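Local coordinates for peptidoglycan recognition protein-LC isoform LCx (Drosophila melanogaster, PDB 2F2L) that probably senses bacterial peptidoglycan through an extracellular amidase-like domain, here binding an anhydro-muropeptide together with a second protein, at residues Q21-T33 / K129-L143. Residues are numbered along the deposited sequence; the frame is centred on the assembly and turned at random.
With MLD (glcnac(beta1-4)-murnac(1,6-anhydro)-L-ala-gamma-D-glu-meso-a2pm-D-ala), chain G; SO4 (sulfate ion), chain F.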
loop_
_atom_site.group_PDB
_atom_site.type_symbol
_atom_site.label_atom_id
_atom_site.label_comp_id
_atom_site.label_asym_id
_atom_site.label_seq_id
_atom_site.Cartn_x
_atom_site.Cartn_y
_atom_site.Cartn_z
ATOM N N GLN B 21 -17.307 -13.116 19.012
ATOM C CA GLN B 21 -18.554 -12.790 18.335
ATOM C C GLN B 21 -19.679 -13.630 18.892
ATOM O O GLN B 21 -19.448 -14.754 19.327
ATOM C CB GLN B 21 -18.445 -13.106 16.847
ATOM C CG GLN B 21 -17.327 -12.409 16.125
ATOM C CD GLN B 21 -17.824 -11.378 15.134
ATOM O OE1 GLN B 21 -18.796 -10.667 15.381
ATOM N NE2 GLN B 21 -17.152 -11.294 14.002
ATOM N N GLN B 22 -20.892 -13.081 18.865
ATOM C CA GLN B 22 -22.109 -13.877 19.032
ATOM C C GLN B 22 -22.362 -14.586 17.706
ATOM O O GLN B 22 -22.437 -13.943 16.640
ATOM C CB GLN B 22 -23.309 -13.005 19.419
ATOM C CG GLN B 22 -24.621 -13.795 19.606
ATOM C CD GLN B 22 -25.458 -13.334 20.799
ATOM O OE1 GLN B 22 -25.177 -12.304 21.418
ATOM N NE2 GLN B 22 -26.489 -14.109 21.135
ATOM N N LEU B 23 -22.436 -15.911 17.769
ATOM C CA LEU B 23 -22.715 -16.726 16.603
ATOM C C LEU B 23 -24.185 -17.144 16.658
ATOM O O LEU B 23 -24.750 -17.244 17.746
ATOM C CB LEU B 23 -21.805 -17.954 16.585
ATOM C CG LEU B 23 -20.287 -17.724 16.573
ATOM C CD1 LEU B 23 -19.559 -19.065 16.745
ATOM C CD2 LEU B 23 -19.842 -17.045 15.309
ATOM N N PRO B 24 -24.816 -17.375 15.490
ATOM C CA PRO B 24 -24.292 -17.227 14.123
ATOM C C PRO B 24 -24.228 -15.777 13.661
ATOM O O PRO B 24 -24.968 -14.946 14.158
ATOM C CB PRO B 24 -25.309 -17.997 13.272
ATOM C CG PRO B 24 -26.587 -17.910 14.049
ATOM C CD PRO B 24 -26.210 -17.865 15.495
ATOM N N ILE B 25 -23.348 -15.492 12.711
ATOM C CA ILE B 25 -23.165 -14.142 12.190
ATOM C C ILE B 25 -23.945 -14.032 10.894
ATOM O O ILE B 25 -23.923 -14.957 10.082
ATOM C CB ILE B 25 -21.657 -13.872 11.930
ATOM C CG1 ILE B 25 -20.914 -13.747 13.257
ATOM C CG2 ILE B 25 -21.431 -12.624 11.073
ATOM C CD1 ILE B 25 -19.486 -14.198 13.151
ATOM N N ASN B 26 -24.646 -12.927 10.680
ATOM C CA ASN B 26 -25.403 -12.808 9.435
ATOM C C ASN B 26 -25.010 -11.638 8.540
ATOM O O ASN B 26 -25.810 -11.187 7.720
ATOM C CB ASN B 26 -26.910 -12.869 9.700
ATOM C CG ASN B 26 -27.521 -11.541 9.903
ATOM O OD1 ASN B 26 -27.084 -10.763 10.764
ATOM N ND2 ASN B 26 -28.556 -11.250 9.108
ATOM N N ARG B 27 -23.758 -11.200 8.669
ATOM C CA ARG B 27 -23.180 -10.181 7.780
ATOM C C ARG B 27 -21.795 -10.622 7.333
ATOM O O ARG B 27 -20.992 -11.052 8.156
ATOM C CB ARG B 27 -23.094 -8.840 8.520
ATOM C CG ARG B 27 -22.544 -7.685 7.720
ATOM C CD ARG B 27 -22.391 -6.414 8.593
ATOM N NE ARG B 27 -23.606 -6.092 9.336
ATOM C CZ ARG B 27 -23.658 -5.621 10.588
ATOM N NH1 ARG B 27 -22.552 -5.433 11.317
ATOM N NH2 ARG B 27 -24.840 -5.352 11.128
ATOM N N VAL B 28 -21.541 -10.539 6.026
ATOM C CA VAL B 28 -20.217 -10.760 5.444
ATOM C C VAL B 28 -19.830 -9.519 4.644
ATOM O O VAL B 28 -20.654 -8.980 3.897
ATOM C CB VAL B 28 -20.189 -11.987 4.494
ATOM C CG1 VAL B 28 -18.854 -12.065 3.717
ATOM C CG2 VAL B 28 -20.420 -13.267 5.263
ATOM N N VAL B 29 -18.574 -9.084 4.793
ATOM C CA VAL B 29 -18.059 -7.910 4.098
ATOM C C VAL B 29 -16.844 -8.304 3.264
ATOM O O VAL B 29 -15.840 -8.777 3.791
ATOM C CB VAL B 29 -17.696 -6.787 5.086
ATOM C CG1 VAL B 29 -17.193 -5.566 4.325
ATOM C CG2 VAL B 29 -18.903 -6.417 5.940
ATOM N N ILE B 30 -16.960 -8.141 1.957
ATOM C CA ILE B 30 -15.879 -8.471 1.034
ATOM C C ILE B 30 -15.003 -7.247 0.721
ATOM O O ILE B 30 -15.496 -6.203 0.267
ATOM C CB ILE B 30 -16.436 -9.044 -0.304
ATOM C CG1 ILE B 30 -17.253 -10.324 -0.049
ATOM C CG2 ILE B 30 -15.322 -9.233 -1.340
ATOM C CD1 ILE B 30 -16.588 -11.384 0.782
ATOM N N SER B 31 -13.699 -7.402 0.946
ATOM C CA SER B 31 -12.710 -6.370 0.623
ATOM C C SER B 31 -11.671 -6.932 -0.339
ATOM O O SER B 31 -11.712 -8.114 -0.692
ATOM C CB SER B 31 -12.015 -5.891 1.908
ATOM O OG SER B 31 -11.383 -6.978 2.594
ATOM N N HIS B 32 -10.743 -6.081 -0.770
ATOM C CA HIS B 32 -9.454 -6.564 -1.314
ATOM C C HIS B 32 -8.328 -5.940 -0.505
ATOM O O HIS B 32 -8.559 -5.003 0.261
ATOM C CB HIS B 32 -9.316 -6.273 -2.832
ATOM C CG HIS B 32 -9.297 -4.822 -3.208
ATOM N ND1 HIS B 32 -9.117 -4.406 -4.515
ATOM C CD2 HIS B 32 -9.393 -3.691 -2.470
ATOM C CE1 HIS B 32 -9.137 -3.087 -4.560
ATOM N NE2 HIS B 32 -9.289 -2.627 -3.332
ATOM N N THR B 33 -7.115 -6.436 -0.684
ATOM C CA THR B 33 -5.965 -5.905 0.041
ATOM C C THR B 33 -5.391 -4.642 -0.575
ATOM O O THR B 33 -4.626 -3.934 0.092
ATOM C CB THR B 33 -4.798 -6.945 0.163
ATOM O OG1 THR B 33 -4.311 -7.286 -1.137
ATOM C CG2 THR B 33 -5.226 -8.178 0.953
ATOM N N LYS B 129 -22.491 -23.390 11.014
ATOM C CA LYS B 129 -23.296 -22.472 11.825
ATOM C C LYS B 129 -22.529 -21.246 12.331
ATOM O O LYS B 129 -22.900 -20.659 13.349
ATOM C CB LYS B 129 -23.918 -23.202 13.022
ATOM C CG LYS B 129 -25.326 -23.634 12.814
ATOM C CD LYS B 129 -25.445 -24.790 11.856
ATOM C CE LYS B 129 -26.708 -25.585 12.142
ATOM N NZ LYS B 129 -27.355 -25.995 10.870
ATOM N N LYS B 130 -21.463 -20.860 11.631
ATOM C CA LYS B 130 -20.775 -19.618 11.948
ATOM C C LYS B 130 -21.534 -18.477 11.306
ATOM O O LYS B 130 -21.552 -17.362 11.837
ATOM C CB LYS B 130 -19.325 -19.634 11.463
ATOM C CG LYS B 130 -18.499 -20.795 12.001
ATOM C CD LYS B 130 -18.337 -20.756 13.529
ATOM C CE LYS B 130 -17.378 -21.839 13.987
ATOM N NZ LYS B 130 -16.860 -21.622 15.378
ATOM N N LEU B 131 -22.163 -18.773 10.165
ATOM C CA LEU B 131 -22.993 -17.824 9.439
ATOM C C LEU B 131 -24.438 -18.307 9.413
ATOM O O LEU B 131 -24.687 -19.488 9.306
ATOM C CB LEU B 131 -22.519 -17.689 7.986
ATOM C CG LEU B 131 -21.168 -17.044 7.676
ATOM C CD1 LEU B 131 -20.860 -17.176 6.164
ATOM C CD2 LEU B 131 -21.166 -15.601 8.093
ATOM N N THR B 132 -25.383 -17.376 9.460
ATOM C CA THR B 132 -26.777 -17.705 9.246
ATOM C C THR B 132 -26.979 -18.231 7.825
ATOM O O THR B 132 -26.196 -17.921 6.910
ATOM C CB THR B 132 -27.671 -16.483 9.405
ATOM O OG1 THR B 132 -27.191 -15.442 8.544
ATOM C CG2 THR B 132 -27.685 -15.998 10.851
ATOM N N THR B 133 -28.040 -19.018 7.665
ATOM C CA THR B 133 -28.473 -19.536 6.372
ATOM C C THR B 133 -28.823 -18.393 5.407
ATOM O O THR B 133 -28.578 -18.501 4.206
ATOM C CB THR B 133 -29.698 -20.486 6.559
ATOM O OG1 THR B 133 -29.291 -21.656 7.292
ATOM C CG2 THR B 133 -30.280 -20.911 5.226
ATOM N N ASN B 134 -29.364 -17.292 5.932
ATOM C CA ASN B 134 -29.713 -16.130 5.098
ATOM C C ASN B 134 -28.818 -14.891 5.326
ATOM O O ASN B 134 -29.307 -13.745 5.339
ATOM C CB ASN B 134 -31.196 -15.777 5.290
ATOM C CG ASN B 134 -31.563 -15.522 6.751
ATOM O OD1 ASN B 134 -30.776 -15.787 7.670
ATOM N ND2 ASN B 134 -32.773 -15.010 6.969
ATOM N N TYR B 135 -27.513 -15.115 5.476
ATOM C CA TYR B 135 -26.571 -14.023 5.728
ATOM C C TYR B 135 -26.587 -13.017 4.589
ATOM O O TYR B 135 -26.787 -13.381 3.425
ATOM C CB TYR B 135 -25.149 -14.549 5.947
ATOM C CG TYR B 135 -24.503 -15.113 4.702
ATOM C CD1 TYR B 135 -23.837 -14.276 3.794
ATOM C CD2 TYR B 135 -24.553 -16.476 4.421
ATOM C CE1 TYR B 135 -23.245 -14.791 2.634
ATOM C CE2 TYR B 135 -23.963 -16.997 3.266
ATOM C CZ TYR B 135 -23.309 -16.147 2.379
ATOM O OH TYR B 135 -22.738 -16.657 1.237
ATOM N N ARG B 136 -26.407 -11.748 4.939
ATOM C CA ARG B 136 -26.312 -10.668 3.961
ATOM C C ARG B 136 -24.834 -10.402 3.627
ATOM O O ARG B 136 -23.991 -10.338 4.526
ATOM C CB ARG B 136 -27.001 -9.409 4.497
ATOM C CG ARG B 136 -28.509 -9.592 4.685
ATOM C CD ARG B 136 -29.232 -8.270 4.874
ATOM N NE ARG B 136 -30.542 -8.426 5.515
ATOM C CZ ARG B 136 -31.485 -7.483 5.561
ATOM N NH1 ARG B 136 -31.289 -6.298 4.997
ATOM N NH2 ARG B 136 -32.640 -7.723 6.175
ATOM N N LEU B 137 -24.532 -10.299 2.328
ATOM C CA LEU B 137 -23.167 -10.063 1.869
ATOM C C LEU B 137 -23.060 -8.660 1.284
ATOM O O LEU B 137 -23.942 -8.238 0.523
ATOM C CB LEU B 137 -22.753 -11.110 0.840
ATOM C CG LEU B 137 -21.297 -10.983 0.367
ATOM C CD1 LEU B 137 -20.655 -12.328 0.201
ATOM C CD2 LEU B 137 -21.222 -10.183 -0.933
ATOM N N TYR B 138 -21.985 -7.954 1.647
ATOM C CA TYR B 138 -21.724 -6.594 1.185
ATOM C C TYR B 138 -20.300 -6.429 0.659
ATOM O O TYR B 138 -19.382 -7.113 1.094
ATOM C CB TYR B 138 -21.912 -5.580 2.320
ATOM C CG TYR B 138 -23.243 -5.660 3.025
ATOM C CD1 TYR B 138 -24.353 -4.961 2.550
ATOM C CD2 TYR B 138 -23.388 -6.427 4.177
ATOM C CE1 TYR B 138 -25.561 -5.036 3.199
ATOM C CE2 TYR B 138 -24.594 -6.509 4.828
ATOM C CZ TYR B 138 -25.679 -5.824 4.338
ATOM O OH TYR B 138 -26.882 -5.918 5.008
ATOM N N GLY B 139 -20.136 -5.504 -0.280
ATOM C CA GLY B 139 -18.814 -4.990 -0.625
ATOM C C GLY B 139 -18.424 -3.982 0.451
ATOM O O GLY B 139 -19.277 -3.307 1.007
ATOM N N HIS B 140 -17.134 -3.925 0.767
ATOM C CA HIS B 140 -16.566 -2.949 1.724
ATOM C C HIS B 140 -17.068 -1.524 1.436
ATOM O O HIS B 140 -17.433 -0.789 2.356
ATOM C CB HIS B 140 -15.038 -3.050 1.618
ATOM C CG HIS B 140 -14.258 -2.299 2.652
ATOM N ND1 HIS B 140 -12.880 -2.265 2.633
ATOM C CD2 HIS B 140 -14.639 -1.556 3.717
ATOM C CE1 HIS B 140 -12.447 -1.535 3.646
ATOM N NE2 HIS B 140 -13.494 -1.103 4.326
ATOM N N ARG B 141 -17.090 -1.137 0.161
ATOM C CA ARG B 141 -17.536 0.205 -0.227
ATOM C C ARG B 141 -18.958 0.601 0.161
ATOM O O ARG B 141 -19.266 1.792 0.183
ATOM C CB ARG B 141 -17.367 0.436 -1.725
ATOM C CG ARG B 141 -17.968 -0.609 -2.631
ATOM C CD ARG B 141 -17.028 -0.789 -3.816
ATOM N NE ARG B 141 -17.604 -0.261 -4.999
ATOM C CZ ARG B 141 -16.944 0.052 -6.110
ATOM N NH1 ARG B 141 -15.610 -0.045 -6.237
ATOM N NH2 ARG B 141 -17.659 0.498 -7.121
ATOM N N GLN B 142 -19.824 -0.375 0.438
ATOM C CA GLN B 142 -21.195 -0.075 0.862
ATOM C C GLN B 142 -21.243 0.397 2.323
ATOM O O GLN B 142 -22.214 1.020 2.731
ATOM C CB GLN B 142 -22.097 -1.309 0.674
ATOM C CG GLN B 142 -22.151 -1.864 -0.748
ATOM C CD GLN B 142 -22.922 -3.163 -0.853
ATOM O OE1 GLN B 142 -22.333 -4.235 -1.015
ATOM N NE2 GLN B 142 -24.257 -3.078 -0.756
ATOM N N LEU B 143 -20.204 0.100 3.098
ATOM C CA LEU B 143 -20.170 0.374 4.530
ATOM C C LEU B 143 -19.088 1.384 4.960
ATOM O O LEU B 143 -19.046 1.815 6.120
ATOM C CB LEU B 143 -19.959 -0.955 5.271
ATOM C CG LEU B 143 -20.972 -2.074 4.925
ATOM C CD1 LEU B 143 -20.624 -3.362 5.624
ATOM C CD2 LEU B 143 -22.404 -1.661 5.276
HETATM C CAA MLD G . -7.860 0.514 -4.073
HETATM C CAB MLD G . -8.520 0.722 -2.719
HETATM O OAC MLD G . -9.300 -0.109 -2.271
HETATM N N2 MLD G . -8.174 1.844 -2.096
HETATM C C2 MLD G . -8.709 2.266 -0.807
HETATM C C3 MLD G . -9.221 3.698 -0.985
HETATM O O3 MLD G . -10.250 3.795 -1.989
HETATM C C4 MLD G . -9.656 4.292 0.351
HETATM O O4 MLD G . -9.927 5.664 0.128
HETATM C C5 MLD G . -8.512 4.165 1.363
HETATM C C6 MLD G . -8.836 4.607 2.802
HETATM O O6 MLD G . -7.590 4.644 3.557
HETATM O O5 MLD G . -8.195 2.780 1.480
HETATM C C1 MLD G . -7.633 2.236 0.263
HETATM O O1 MLD G . -7.275 0.899 0.499
HETATM C CA4 MLD G . -6.102 0.796 1.341
HETATM C CA5 MLD G . -4.765 1.137 0.683
HETATM O OA5 MLD G . -3.802 0.030 0.672
HETATM C CA6 MLD G . -4.165 2.034 1.710
HETATM O OA6 MLD G . -3.618 1.146 2.664
HETATM C CA1 MLD G . -3.642 -0.192 2.083
HETATM C CA2 MLD G . -4.869 -0.930 2.641
HETATM N NAD MLD G . -4.615 -2.386 2.643
HETATM C CAE MLD G . -4.713 -3.129 3.731
HETATM C CAF MLD G . -4.395 -4.595 3.519
HETATM O OAG MLD G . -5.049 -2.702 4.836
HETATM C CA3 MLD G . -6.111 -0.656 1.795
HETATM O OAH MLD G . -7.353 -0.892 2.546
HETATM C CAI MLD G . -7.982 -2.168 2.274
HETATM C CAJ MLD G . -8.978 -2.094 1.140
HETATM C CAL MLD G . -8.722 -2.644 3.541
HETATM O OAM MLD G . -9.369 -3.682 3.456
HETATM N N MLD G . -8.616 -1.930 4.662
HETATM C CA MLD G . -9.244 -2.305 5.936
HETATM C CB MLD G . -8.222 -3.188 6.660
HETATM C C MLD G . -9.446 -1.009 6.741
HETATM O O MLD G . -8.501 -0.236 6.918
HETATM N NAN MLD G . -10.689 -0.811 7.172
HETATM C CAO MLD G . -11.142 0.346 7.960
HETATM C CAP MLD G . -12.453 0.956 7.367
HETATM O OBA MLD G . -13.117 1.649 8.142
HETATM O OAQ MLD G . -12.796 0.703 6.186
HETATM C CBB MLD G . -11.533 -0.129 9.355
HETATM C CBC MLD G . -10.378 -0.604 10.220
HETATM C CBD MLD G . -10.920 -0.963 11.615
HETATM O OBE MLD G . -12.093 -1.298 11.784
HETATM N NBF MLD G . -10.045 -0.881 12.594
HETATM C CBG MLD G . -10.400 -1.191 13.985
HETATM C CBH MLD G . -11.373 -0.125 14.526
HETATM O OBI MLD G . -11.182 1.072 14.319
HETATM N NBJ MLD G . -12.429 -0.605 15.180
HETATM C CBK MLD G . -13.472 0.244 15.800
HETATM C CBL MLD G . -13.566 -0.124 17.285
HETATM C CBM MLD G . -14.873 0.071 15.175
HETATM O OBO MLD G . -15.143 -1.016 14.602
HETATM O OBN MLD G . -15.658 1.044 15.310
HETATM C CBP MLD G . -9.106 -1.271 14.812
HETATM C CBQ MLD G . -9.331 -1.964 16.169
HETATM C CBR MLD G . -8.007 -2.171 16.908
HETATM C CBS MLD G . -8.067 -3.294 17.946
HETATM C CBT MLD G . -8.102 -4.650 17.229
HETATM O OBV MLD G . -7.042 -5.030 16.705
HETATM O OBU MLD G . -9.181 -5.277 17.225
HETATM N NBW MLD G . -9.265 -3.134 18.780
HETATM S S SO4 F . -25.222 -2.489 13.346
HETATM O O1 SO4 F . -24.518 -1.220 13.543
HETATM O O2 SO4 F . -26.450 -2.522 14.145
HETATM O O3 SO4 F . -24.359 -3.595 13.769
HETATM O O4 SO4 F . -25.574 -2.622 11.934
HETATM O O HOH W 1 -30.692 -11.734 6.803
#
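K130 opens a parallel pairing in which strands 131-132 and 135-139 run beside strand 25-32, at the outer edge of the mixed sheet of this amidase-like PGRP fold. Its carbonyl O accepts I25 N at 2.7 Å, just after the cis peptide before P24, while its long aliphatic chain lies across L23 CD1 and carries NZ on to a salt bridge with D83. L131 faces the helix 112-127 side, where an apolar residue is needed: its CD2 meets V28 CG2 at 3.7 Å. T132 N returns a bond to I25 O, then a type I turn from T132 to Y135 interrupts the ladder. Beyond it Y135 places its ring against V28, CD1 3.9 Å from V28 CG2; L131 CD1 lies on one ring face, displaced toward the rim, and L122 and V126 of helix 112-127 also touch it. R136 resumes the pairing through N26 O and V28 N, its extended side chain on the other face. L137, on the same face as V28 and I30, sets CD1 against both V28 CG1 and I30 CG1, with I157 also at hand. Y138 N donates to V28 O and its O accepts I30 N; on the face of R27 and V29, R27 CG, anti to its own nitrogen (chi1 -179°), reaches the edge of the tyrosine ring, 3.7 Å from CE2. G139, its N held by Q142 OE1 at 2.6 Å, adds no side chain to the L137 face. H140 N closes the ladder on I30 O; S148 OG engages its ND1, leaving NE2 to donate to MLD OAQ at 2.7 Å, while H32 NE2 donates to MLD OAC. L143 CD1 packs on V29 CG2 at 3.5 Å.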